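Local atomic coordinates of L-rhamnonate dehydratase (Gibberella zeae, PDB entry 2P0I), a protein that probably catalyses the dehydration of L-rhamnonate to 2-keto-3-deoxy-L-rhamnonate, as a mandelate racemase-like member of the enolase superfamily. Residues D222-L227 against W247-S252; T268-T273 against N291-Q296. All coordinates share one frame; numbering follows the deposited sequence.

Interaction 1. Residues D222-L227 against W247-S252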
# COMPACT_ATOMS: atom_id res chain seq x y z
N ASP A 222 3.19 -32.35 -8.21
CA ASP A 222 3.45 -31.54 -9.41
C ASP A 222 2.14 -31.26 -10.12
O ASP A 222 1.39 -32.19 -10.43
CB ASP A 222 4.41 -32.27 -10.36
CG ASP A 222 5.02 -31.35 -11.42
OD1 ASP A 222 4.27 -30.62 -12.11
OD2 ASP A 222 6.25 -31.35 -11.58
N CYS A 223 1.86 -29.99 -10.41
CA CYS A 223 0.59 -29.62 -11.03
C CYS A 223 0.77 -29.13 -12.45
O CYS A 223 -0.21 -28.74 -13.08
CB CYS A 223 -0.16 -28.58 -10.18
SG CYS A 223 -0.61 -29.21 -8.52
N TYR A 224 2.01 -29.18 -12.92
CA TYR A 224 2.39 -28.88 -14.31
C TYR A 224 1.60 -27.72 -14.94
O TYR A 224 0.93 -27.89 -15.95
CB TYR A 224 2.38 -30.15 -15.18
CG TYR A 224 3.15 -29.99 -16.50
CD1 TYR A 224 4.54 -29.87 -16.51
CD2 TYR A 224 2.48 -29.96 -17.72
CE1 TYR A 224 5.25 -29.71 -17.71
CE2 TYR A 224 3.17 -29.80 -18.93
CZ TYR A 224 4.55 -29.68 -18.92
OH TYR A 224 5.23 -29.52 -20.10
N MSE A 225 1.63 -26.56 -14.27
CA MSE A 225 1.12 -25.30 -14.82
C MSE A 225 -0.37 -25.28 -15.09
O MSE A 225 -0.85 -24.41 -15.81
CB MSE A 225 1.84 -24.92 -16.12
CG MSE A 225 3.35 -24.85 -16.05
SE MSE A 225 4.06 -24.42 -17.82
CE MSE A 225 3.71 -26.09 -18.76
N SER A 226 -1.11 -26.25 -14.55
CA SER A 226 -2.38 -26.64 -15.15
C SER A 226 -3.63 -26.13 -14.44
O SER A 226 -4.73 -26.26 -14.96
CB SER A 226 -2.47 -28.16 -15.31
OG SER A 226 -2.63 -28.78 -14.04
N LEU A 227 -3.46 -25.55 -13.25
CA LEU A 227 -4.62 -25.21 -12.42
C LEU A 227 -4.96 -23.72 -12.47
O LEU A 227 -4.43 -22.97 -13.30
CB LEU A 227 -4.42 -25.68 -10.97
CG LEU A 227 -3.91 -27.10 -10.68
CD1 LEU A 227 -3.96 -27.35 -9.18
CD2 LEU A 227 -4.76 -28.13 -11.41
N TRP A 247 3.04 -27.98 -3.00
CA TRP A 247 2.31 -27.98 -4.25
C TRP A 247 3.08 -27.17 -5.29
O TRP A 247 3.30 -25.96 -5.12
CB TRP A 247 0.92 -27.38 -4.04
CG TRP A 247 0.10 -28.15 -3.06
CD1 TRP A 247 0.15 -28.07 -1.70
CD2 TRP A 247 -0.89 -29.13 -3.37
NE1 TRP A 247 -0.76 -28.93 -1.14
CE2 TRP A 247 -1.41 -29.60 -2.14
CE3 TRP A 247 -1.40 -29.66 -4.57
CZ2 TRP A 247 -2.41 -30.57 -2.07
CZ3 TRP A 247 -2.39 -30.63 -4.50
CH2 TRP A 247 -2.89 -31.07 -3.26
N GLU A 248 3.46 -27.86 -6.36
CA GLU A 248 4.40 -27.36 -7.34
C GLU A 248 3.69 -26.91 -8.60
O GLU A 248 2.87 -27.65 -9.13
CB GLU A 248 5.39 -28.47 -7.67
CG GLU A 248 6.44 -28.08 -8.68
CD GLU A 248 7.58 -29.09 -8.75
OE1 GLU A 248 8.05 -29.54 -7.69
OE2 GLU A 248 8.01 -29.42 -9.87
N GLU A 249 4.01 -25.70 -9.07
CA GLU A 249 3.55 -25.17 -10.35
C GLU A 249 2.04 -25.20 -10.53
O GLU A 249 1.55 -25.68 -11.55
CB GLU A 249 4.21 -25.90 -11.53
CG GLU A 249 5.58 -25.37 -11.88
CD GLU A 249 5.84 -25.36 -13.36
OE1 GLU A 249 5.97 -24.26 -13.93
OE2 GLU A 249 5.92 -26.46 -13.97
N CYS A 250 1.31 -24.72 -9.53
CA CYS A 250 -0.15 -24.76 -9.59
C CYS A 250 -0.71 -23.91 -10.72
O CYS A 250 -1.66 -24.31 -11.38
CB CYS A 250 -0.76 -24.33 -8.27
SG CYS A 250 -0.44 -25.49 -6.92
N LEU A 251 -0.10 -22.76 -10.96
CA LEU A 251 -0.63 -21.81 -11.93
C LEU A 251 0.25 -21.76 -13.16
O LEU A 251 1.41 -22.16 -13.10
CB LEU A 251 -0.71 -20.41 -11.33
CG LEU A 251 -1.43 -20.23 -10.00
CD1 LEU A 251 -1.08 -18.87 -9.51
CD2 LEU A 251 -2.91 -20.30 -10.21
N SER A 252 -0.30 -21.23 -14.25
CA SER A 252 0.51 -20.79 -15.39
C SER A 252 1.64 -19.87 -14.91
O SER A 252 1.43 -19.09 -13.98
CB SER A 252 -0.36 -20.07 -16.41
OG SER A 252 0.42 -19.39 -17.39
O HOH W 1 -3.11 -20.61 -14.06
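Three backbone bonds join D222-L227 to W247-S252. C223 N gives its hydrogen to E248 O at 2.9 Å, M225 N to E249 O, and L227 N to C250 O. Beyond L227, one water accepts from S252 N and donates to L227 O. The loop between these bonds is a type I' turn from C223 to S226. C223 O takes two hydrogens there, from S226 N and from S226 OG at 2.6 Å. Just before this turn D222 OD1 accepts from Y224 N at 2.8 Å, an Asx turn.

D222 and E248 project from the same face of the parallel strand ends. Their carboxylate planes are 51° apart, and D222 OD2 stands 3.1 Å from E248 OE2. Both oxygens are acceptors, so no hydrogen bond links them. K185 forms a salt bridge with E248 OE2. M225 and E249 run side by side. The M225 CG methylene rests 3.4 Å from E249 OE1, which is also bonded to H276 ND1. On the other side of the backbone C223 SG lies beside its own N (chi1 -62°). This puts C223 SG at the edge of the W247 ring, 4.1 Å from W247 CE3 and equally far from C250 SG.

D222 and E248 stand at the C-terminal ends of neighbouring barrel strands, where this superfamily commonly holds magnesium, consistent with a metal site.

Interaction 2. Residues T268-T273 against N291-Q296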
# COMPACT_ATOMS: atom_id res chain seq x y z
N THR A 268 -0.33 -21.50 5.65
CA THR A 268 0.49 -22.54 6.27
C THR A 268 0.84 -23.64 5.28
O THR A 268 1.38 -24.68 5.66
CB THR A 268 -0.20 -23.18 7.47
OG1 THR A 268 -1.39 -23.85 7.02
CG2 THR A 268 -0.56 -22.13 8.51
N VAL A 269 0.50 -23.44 4.01
CA VAL A 269 0.79 -24.43 2.97
C VAL A 269 1.90 -23.92 2.06
O VAL A 269 1.93 -22.74 1.73
CB VAL A 269 -0.50 -24.80 2.18
CG1 VAL A 269 -0.21 -25.80 1.08
CG2 VAL A 269 -1.56 -25.39 3.12
N LYS A 270 2.81 -24.82 1.68
CA LYS A 270 3.96 -24.51 0.86
C LYS A 270 3.65 -24.65 -0.63
O LYS A 270 3.02 -25.61 -1.06
CB LYS A 270 5.15 -25.43 1.23
CG LYS A 270 5.93 -24.94 2.44
CD LYS A 270 6.29 -26.06 3.37
CE LYS A 270 7.69 -26.54 3.12
NZ LYS A 270 8.10 -27.56 4.13
N PHE A 271 4.10 -23.67 -1.41
CA PHE A 271 3.85 -23.60 -2.85
C PHE A 271 5.17 -23.27 -3.53
O PHE A 271 5.98 -22.52 -2.99
CB PHE A 271 2.80 -22.53 -3.17
CG PHE A 271 1.43 -22.87 -2.67
CD1 PHE A 271 0.61 -23.75 -3.39
CD2 PHE A 271 0.97 -22.35 -1.46
CE1 PHE A 271 -0.65 -24.10 -2.90
CE2 PHE A 271 -0.28 -22.69 -0.98
CZ PHE A 271 -1.10 -23.57 -1.70
N THR A 272 5.39 -23.86 -4.70
CA THR A 272 6.66 -23.70 -5.41
C THR A 272 6.37 -23.45 -6.89
O THR A 272 5.30 -23.79 -7.39
CB THR A 272 7.60 -24.93 -5.26
OG1 THR A 272 7.20 -25.94 -6.18
CG2 THR A 272 7.58 -25.52 -3.86
N THR A 273 7.33 -22.86 -7.59
CA THR A 273 7.23 -22.70 -9.03
C THR A 273 8.60 -22.42 -9.62
O THR A 273 9.60 -22.34 -8.89
CB THR A 273 6.17 -21.62 -9.45
OG1 THR A 273 5.83 -21.77 -10.83
CG2 THR A 273 6.65 -20.22 -9.18
N ASN A 291 5.77 -15.10 -1.66
CA ASN A 291 4.60 -15.99 -1.71
C ASN A 291 4.93 -17.40 -2.18
O ASN A 291 4.03 -18.21 -2.36
CB ASN A 291 3.52 -15.42 -2.61
CG ASN A 291 2.92 -14.16 -2.06
OD1 ASN A 291 2.50 -14.09 -0.90
ND2 ASN A 291 2.89 -13.13 -2.90
N LEU A 292 6.20 -17.66 -2.43
CA LEU A 292 6.62 -18.97 -2.88
C LEU A 292 7.72 -19.46 -1.99
O LEU A 292 8.68 -18.75 -1.74
CB LEU A 292 7.08 -18.93 -4.34
CG LEU A 292 5.88 -18.78 -5.27
CD1 LEU A 292 6.19 -17.88 -6.44
CD2 LEU A 292 5.31 -20.13 -5.69
N ASP A 293 7.56 -20.69 -1.51
CA ASP A 293 8.45 -21.25 -0.51
C ASP A 293 9.76 -21.77 -1.09
O ASP A 293 10.78 -21.74 -0.42
CB ASP A 293 7.71 -22.34 0.25
CG ASP A 293 6.54 -21.78 1.05
OD1 ASP A 293 6.70 -21.55 2.26
OD2 ASP A 293 5.46 -21.54 0.46
N ILE A 294 9.71 -22.26 -2.32
CA ILE A 294 10.90 -22.69 -3.05
C ILE A 294 10.78 -22.20 -4.49
O ILE A 294 9.71 -22.25 -5.09
CB ILE A 294 11.02 -24.25 -3.11
CG1 ILE A 294 10.73 -24.91 -1.75
CG2 ILE A 294 12.38 -24.63 -3.62
CD1 ILE A 294 11.13 -26.35 -1.66
N ILE A 295 11.88 -21.71 -5.05
CA ILE A 295 11.93 -21.49 -6.49
C ILE A 295 12.68 -22.64 -7.13
O ILE A 295 13.59 -23.22 -6.52
CB ILE A 295 12.51 -20.10 -6.87
CG1 ILE A 295 13.93 -19.92 -6.34
CG2 ILE A 295 11.60 -18.96 -6.33
CD1 ILE A 295 14.71 -18.85 -7.08
N GLN A 296 12.26 -23.03 -8.32
CA GLN A 296 12.71 -24.29 -8.90
C GLN A 296 13.16 -24.17 -10.34
O GLN A 296 12.51 -24.72 -11.23
CB GLN A 296 11.64 -25.37 -8.74
CG GLN A 296 11.40 -25.79 -7.29
CD GLN A 296 10.42 -26.92 -7.20
OE1 GLN A 296 9.25 -26.74 -7.51
NE2 GLN A 296 10.88 -28.09 -6.79
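F271 and D293 tie together two parallel strands in the barrel domain. The strands are 271-273 and 294-295, and helix 279-287 connects them in a beta-alpha-beta unit. D293 grips F271 twice. D293 N donates to F271 O at 2.8 Å, and D293 OD2 accepts from F271 N at 3.1 Å. The second bond is fairly straight (162° at the hydrogen), but F271 N meets the carboxylate from above its plane. D293 CG is anti to its own carbonyl carbon (chi1 -65°), which brings the carboxylate to F271 N and alongside K270. The K270 chain crosses it at about a right angle, with K270 CG 3.5 Å from D293 OD1. K263 forms a salt bridge with D293 OD2. K270 NZ instead pairs with E234 of a third subunit.

Farther along, Q296 N donates to T273 O at 2.8 Å. The pairing with strand 294-295 is weak. T272 and I294 lie side by side and point the same way, with T272 CG2 3.7 Å from I294 CB. T273 faces the other way. T273 CG2 meets the branched end of L292, 3.6 Å from L292 CD1, while L292 CD2 reaches the T272 backbone.

Helix 279-287 covers T273, L292 and I295 through L286. Helix 258-265 packs on F271 and L292. Strand 247-248 borders 271-273 on the side away from 294-295.

How the interactions relate
Interaction 1 closes before interaction 2 opens along the chain, and their centres are about 11 Å apart. Both belong to the barrel sheet of the enolase C-terminal domain. Strands 219-222, 247-248, 271-273 and 294-295 follow one another in it, all parallel. The join is between 247-248 and 271-273. E249 N lies 2.9 Å from T272 O and W247 O 3.0 Å from T272 N, probably hydrogen bonds. Helix 258-265 lies between the two contacts in sequence and touches side chains of both. Interaction 1 lies at the strand ends, probably beside the active site. Interaction 1 borders a second subunit and interaction 2 a third, so this part of the barrel meets two neighbours in the octamer.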